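PDB 1OFU: cell division inhibitor SulA from Pseudomonas aeruginosa, which probably halts cell division during the SOS response by binding FtsZ and blocking its polymerization into the Z ring. Local coordinates for residues D[15-27]-D[44-56]. Residues are numbered along the deposited sequence; the frame is centred on the assembly and turned at random.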
loop_
_atom_site.group_PDB
_atom_site.type_symbol
_atom_site.label_atom_id
_atom_site.label_comp_id
_atom_site.label_asym_id
_atom_site.label_seq_id
_atom_site.Cartn_x
_atom_site.Cartn_y
_atom_site.Cartn_z
ATOM N N HIS D 15 11.812 -2.039 -12.142
ATOM C CA HIS D 15 10.349 -2.073 -12.175
ATOM C C HIS D 15 9.822 -3.192 -11.279
ATOM O O HIS D 15 8.835 -3.018 -10.563
ATOM C CB HIS D 15 9.836 -2.293 -13.601
ATOM C CG HIS D 15 10.110 -1.151 -14.529
ATOM N ND1 HIS D 15 9.487 -1.022 -15.752
ATOM C CD2 HIS D 15 10.945 -0.091 -14.419
ATOM C CE1 HIS D 15 9.925 0.069 -16.356
ATOM N NE2 HIS D 15 10.811 0.651 -15.569
ATOM N N CYS D 16 10.473 -4.346 -11.327
ATOM C CA CYS D 16 10.047 -5.470 -10.506
ATOM C C CYS D 16 10.136 -5.102 -9.021
ATOM O O CYS D 16 9.262 -5.465 -8.231
ATOM C CB CYS D 16 10.908 -6.702 -10.807
ATOM S SG CYS D 16 10.737 -7.347 -12.504
ATOM N N LEU D 17 11.182 -4.369 -8.643
ATOM C CA LEU D 17 11.354 -3.952 -7.249
ATOM C C LEU D 17 10.288 -2.967 -6.782
ATOM O O LEU D 17 9.713 -3.136 -5.715
ATOM C CB LEU D 17 12.732 -3.313 -7.040
ATOM C CG LEU D 17 13.933 -4.256 -6.958
ATOM C CD1 LEU D 17 15.226 -3.441 -6.977
ATOM C CD2 LEU D 17 13.838 -5.095 -5.688
ATOM N N THR D 18 10.031 -1.934 -7.576
ATOM C CA THR D 18 9.045 -0.937 -7.203
ATOM C C THR D 18 7.621 -1.515 -7.157
ATOM O O THR D 18 6.774 -1.040 -6.396
ATOM C CB THR D 18 9.107 0.288 -8.154
ATOM O OG1 THR D 18 8.527 1.422 -7.498
ATOM C CG2 THR D 18 8.343 0.025 -9.441
ATOM N N LEU D 19 7.352 -2.539 -7.964
ATOM C CA LEU D 19 6.031 -3.166 -7.949
ATOM C C LEU D 19 5.893 -4.065 -6.720
ATOM O O LEU D 19 4.790 -4.302 -6.236
ATOM C CB LEU D 19 5.809 -3.992 -9.222
ATOM C CG LEU D 19 5.484 -3.208 -10.503
ATOM C CD1 LEU D 19 5.539 -4.141 -11.715
ATOM C CD2 LEU D 19 4.108 -2.559 -10.372
ATOM N N LEU D 20 7.023 -4.558 -6.215
ATOM C CA LEU D 20 7.040 -5.433 -5.044
ATOM C C LEU D 20 6.758 -4.667 -3.753
ATOM O O LEU D 20 6.002 -5.120 -2.896
ATOM C CB LEU D 20 8.414 -6.111 -4.932
ATOM C CG LEU D 20 8.676 -7.100 -3.794
ATOM C CD1 LEU D 20 7.843 -8.353 -3.990
ATOM C CD2 LEU D 20 10.157 -7.460 -3.761
ATOM N N ALA D 21 7.382 -3.500 -3.637
ATOM C CA ALA D 21 7.283 -2.642 -2.459
ATOM C C ALA D 21 5.918 -2.498 -1.784
ATOM O O ALA D 21 5.802 -2.686 -0.572
ATOM C CB ALA D 21 7.840 -1.265 -2.795
ATOM N N PRO D 22 4.870 -2.146 -2.546
ATOM C CA PRO D 22 3.552 -1.994 -1.921
ATOM C C PRO D 22 3.001 -3.249 -1.256
ATOM O O PRO D 22 2.270 -3.163 -0.271
ATOM C CB PRO D 22 2.670 -1.492 -3.075
ATOM C CG PRO D 22 3.379 -1.959 -4.299
ATOM C CD PRO D 22 4.826 -1.770 -3.969
ATOM N N ILE D 23 3.366 -4.415 -1.780
ATOM C CA ILE D 23 2.889 -5.670 -1.216
ATOM C C ILE D 23 3.622 -5.974 0.087
ATOM O O ILE D 23 3.014 -6.371 1.087
ATOM C CB ILE D 23 3.103 -6.824 -2.215
ATOM C CG1 ILE D 23 2.213 -6.604 -3.440
ATOM C CG2 ILE D 23 2.809 -8.156 -1.548
ATOM C CD1 ILE D 23 2.415 -7.611 -4.535
ATOM N N LEU D 24 4.937 -5.781 0.071
ATOM C CA LEU D 24 5.747 -6.019 1.257
ATOM C C LEU D 24 5.373 -4.996 2.313
ATOM O O LEU D 24 5.282 -5.313 3.492
ATOM C CB LEU D 24 7.235 -5.900 0.923
ATOM C CG LEU D 24 7.799 -7.049 0.093
ATOM C CD1 LEU D 24 9.317 -6.915 0.014
ATOM C CD2 LEU D 24 7.423 -8.376 0.736
ATOM N N ARG D 25 5.157 -3.764 1.875
ATOM C CA ARG D 25 4.779 -2.680 2.771
ATOM C C ARG D 25 3.451 -3.047 3.445
ATOM O O ARG D 25 3.323 -3.005 4.666
ATOM C CB ARG D 25 4.668 -1.393 1.946
ATOM C CG ARG D 25 4.407 -0.103 2.699
ATOM C CD ARG D 25 4.982 1.079 1.906
ATOM N NE ARG D 25 4.605 1.056 0.490
ATOM C CZ ARG D 25 5.449 1.261 -0.524
ATOM N NH1 ARG D 25 5.013 1.218 -1.775
ATOM N NH2 ARG D 25 6.734 1.507 -0.300
ATOM N N GLU D 26 2.475 -3.437 2.635
ATOM C CA GLU D 26 1.158 -3.830 3.124
ATOM C C GLU D 26 1.277 -5.013 4.084
ATOM O O GLU D 26 0.719 -5.003 5.183
ATOM C CB GLU D 26 0.263 -4.207 1.934
ATOM C CG GLU D 26 -1.118 -4.725 2.311
ATOM C CD GLU D 26 -2.123 -3.614 2.567
ATOM O OE1 GLU D 26 -3.261 -3.929 2.976
ATOM O OE2 GLU D 26 -1.780 -2.430 2.354
ATOM N N LEU D 27 2.001 -6.044 3.662
ATOM C CA LEU D 27 2.190 -7.220 4.501
ATOM C C LEU D 27 2.817 -6.870 5.851
ATOM O O LEU D 27 2.423 -7.412 6.884
ATOM C CB LEU D 27 3.065 -8.245 3.783
ATOM C CG LEU D 27 2.378 -9.016 2.660
ATOM C CD1 LEU D 27 3.384 -9.935 1.989
ATOM C CD2 LEU D 27 1.206 -9.815 3.237
ATOM N N SER D 44 19.433 -7.655 -3.743
ATOM C CA SER D 44 18.804 -6.374 -4.014
ATOM C C SER D 44 18.014 -5.859 -2.802
ATOM O O SER D 44 18.005 -4.659 -2.529
ATOM C CB SER D 44 17.870 -6.509 -5.222
ATOM O OG SER D 44 17.442 -5.239 -5.665
ATOM N N LEU D 45 17.340 -6.756 -2.085
ATOM C CA LEU D 45 16.565 -6.342 -0.917
ATOM C C LEU D 45 17.434 -6.151 0.316
ATOM O O LEU D 45 17.415 -6.966 1.234
ATOM C CB LEU D 45 15.463 -7.356 -0.593
ATOM C CG LEU D 45 14.181 -7.277 -1.418
ATOM C CD1 LEU D 45 14.448 -7.745 -2.839
ATOM C CD2 LEU D 45 13.115 -8.136 -0.759
ATOM N N THR D 46 18.193 -5.064 0.331
ATOM C CA THR D 46 19.060 -4.753 1.457
ATOM C C THR D 46 18.191 -4.174 2.557
ATOM O O THR D 46 17.040 -3.799 2.319
ATOM C CB THR D 46 20.093 -3.686 1.080
ATOM O OG1 THR D 46 19.407 -2.483 0.708
ATOM C CG2 THR D 46 20.952 -4.157 -0.090
ATOM N N HIS D 47 18.742 -4.096 3.762
ATOM C CA HIS D 47 18.001 -3.533 4.872
ATOM C C HIS D 47 17.638 -2.089 4.545
ATOM O O HIS D 47 16.596 -1.593 4.973
ATOM C CB HIS D 47 18.832 -3.598 6.157
ATOM C CG HIS D 47 18.850 -4.953 6.795
ATOM N ND1 HIS D 47 18.829 -5.131 8.163
ATOM C CD2 HIS D 47 18.893 -6.194 6.255
ATOM C CE1 HIS D 47 18.857 -6.423 8.436
ATOM N NE2 HIS D 47 18.897 -7.089 7.297
ATOM N N GLU D 48 18.491 -1.421 3.775
ATOM C CA GLU D 48 18.234 -0.037 3.399
ATOM C C GLU D 48 17.066 0.081 2.432
ATOM O O GLU D 48 16.231 0.975 2.562
ATOM C CB GLU D 48 19.479 0.596 2.777
ATOM C CG GLU D 48 20.097 1.663 3.662
ATOM C CD GLU D 48 19.069 2.677 4.154
ATOM O OE1 GLU D 48 18.475 3.385 3.312
ATOM O OE2 GLU D 48 18.850 2.764 5.382
ATOM N N TRP D 49 17.005 -0.819 1.458
ATOM C CA TRP D 49 15.913 -0.788 0.498
ATOM C C TRP D 49 14.602 -1.014 1.241
ATOM O O TRP D 49 13.617 -0.322 0.998
ATOM C CB TRP D 49 16.076 -1.883 -0.564
ATOM C CG TRP D 49 14.977 -1.858 -1.601
ATOM C CD1 TRP D 49 14.955 -1.126 -2.754
ATOM C CD2 TRP D 49 13.720 -2.551 -1.543
ATOM N NE1 TRP D 49 13.764 -1.317 -3.417
ATOM C CE2 TRP D 49 12.989 -2.187 -2.697
ATOM C CE3 TRP D 49 13.141 -3.439 -0.626
ATOM C CZ2 TRP D 49 11.705 -2.685 -2.962
ATOM C CZ3 TRP D 49 11.861 -3.935 -0.889
ATOM C CH2 TRP D 49 11.159 -3.555 -2.050
ATOM N N LEU D 50 14.600 -1.987 2.146
ATOM C CA LEU D 50 13.409 -2.332 2.917
ATOM C C LEU D 50 12.910 -1.173 3.766
ATOM O O LEU D 50 11.698 -0.966 3.907
ATOM C CB LEU D 50 13.693 -3.553 3.799
ATOM C CG LEU D 50 13.864 -4.855 3.012
ATOM C CD1 LEU D 50 14.385 -5.956 3.918
ATOM C CD2 LEU D 50 12.528 -5.250 2.391
ATOM N N ARG D 51 13.844 -0.421 4.340
ATOM C CA ARG D 51 13.471 0.731 5.146
ATOM C C ARG D 51 12.943 1.830 4.230
ATOM O O ARG D 51 11.949 2.482 4.551
ATOM C CB ARG D 51 14.668 1.245 5.952
ATOM C CG ARG D 51 15.081 0.330 7.106
ATOM C CD ARG D 51 15.907 1.081 8.142
ATOM N NE ARG D 51 17.257 1.398 7.685
ATOM C CZ ARG D 51 18.231 0.504 7.544
ATOM N NH1 ARG D 51 19.431 0.884 7.123
ATOM N NH2 ARG D 51 18.007 -0.772 7.826
ATOM N N ARG D 52 13.603 2.037 3.089
ATOM C CA ARG D 52 13.157 3.057 2.147
ATOM C C ARG D 52 11.811 2.675 1.535
ATOM O O ARG D 52 11.030 3.542 1.153
ATOM C CB ARG D 52 14.183 3.272 1.032
ATOM C CG ARG D 52 15.450 3.991 1.467
ATOM C CD ARG D 52 16.077 4.738 0.296
ATOM N NE ARG D 52 17.259 5.498 0.694
ATOM C CZ ARG D 52 18.451 4.959 0.937
ATOM N NH1 ARG D 52 18.629 3.649 0.820
ATOM N NH2 ARG D 52 19.467 5.730 1.302
ATOM N N ALA D 53 11.539 1.375 1.431
ATOM C CA ALA D 53 10.263 0.924 0.884
ATOM C C ALA D 53 9.154 1.219 1.895
ATOM O O ALA D 53 7.984 0.948 1.645
ATOM C CB ALA D 53 10.317 -0.553 0.585
ATOM N N GLY D 54 9.534 1.761 3.047
ATOM C CA GLY D 54 8.562 2.105 4.071
ATOM C C GLY D 54 7.946 0.956 4.847
ATOM O O GLY D 54 6.879 1.120 5.437
ATOM N N LEU D 55 8.591 -0.206 4.870
ATOM C CA LEU D 55 8.026 -1.327 5.613
ATOM C C LEU D 55 8.053 -1.020 7.111
ATOM O O LEU D 55 8.862 -0.218 7.574
ATOM C CB LEU D 55 8.814 -2.621 5.362
ATOM C CG LEU D 55 9.168 -3.091 3.947
ATOM C CD1 LEU D 55 9.362 -4.596 3.980
ATOM C CD2 LEU D 55 8.074 -2.738 2.964
ATOM N N ASN D 56 7.160 -1.654 7.860
ATOM C CA ASN D 56 7.102 -1.459 9.304
ATOM C C ASN D 56 8.325 -2.157 9.912
ATOM O O ASN D 56 8.386 -3.384 10.015
ATOM C CB ASN D 56 5.795 -2.042 9.853
ATOM C CG ASN D 56 5.612 -1.782 11.339
ATOM O OD1 ASN D 56 4.531 -2.000 11.889
ATOM N ND2 ASN D 56 6.671 -1.326 11.999
#
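Leu-17, Ala-21 and Leu-24 on helix 13-28 pack against the short helix 47-52 and the turns at its two ends. The axes cross steeply at -71°, 10.9 Å apart at their closest, in an alpha/beta fold built on a parallel sheet. Helix 13-28 follows strand 4-10 at one sheet edge, and helix 47-52 precedes strand 60-63 at the other. Thr-46 N-caps the short helix through its OG1, and a Schellman motif at Gly-54 ends it. Helix 47-52 also meets a chain of another protein through His-47, Leu-50 and Arg-51, so it lies between helix 13-28 and that partner.

Trp-49 is the wedge between the two helices. Its CG lies anti to the backbone N (chi1 -178°), which sends the indole out toward helix 13-28. Leu-17 CD2 sits over one ring face near the rim, and Ala-53 CB lies over the opposite face. At the ring edge, Trp-49 CZ2 comes 3.4 Å from Leu-17 O. Ala-21 CB packs 4.1 Å from Trp-49 CH2. Leu-24 crosses the indole at about a right angle, and its CD1 meets the edge at CZ3, 4.0 Å away. The same methyl meets Leu-45 CD2 tip to tip at 4.1 Å. Leu-20, beside them, also reaches back to Leu-9 and Ile-116 of the sheet.

Leu-55 fills the other end. Its CD2 presses on the backbone of the long helix, 3.3 Å from Arg-25 N, and its CD1 and CD2 both rest against Leu-24 CB. Arg-25 NH1 forms a salt bridge with Glu-26 of a second SulA subunit. Arg-25 NH2 donates to Ala-53 O, but the modelled 2.4 Å is doubtfully short. The Arg-25 chain bends at chi3 (48°), which turns the guanidinium back over Ala-21 O, 3.9 Å from its plane.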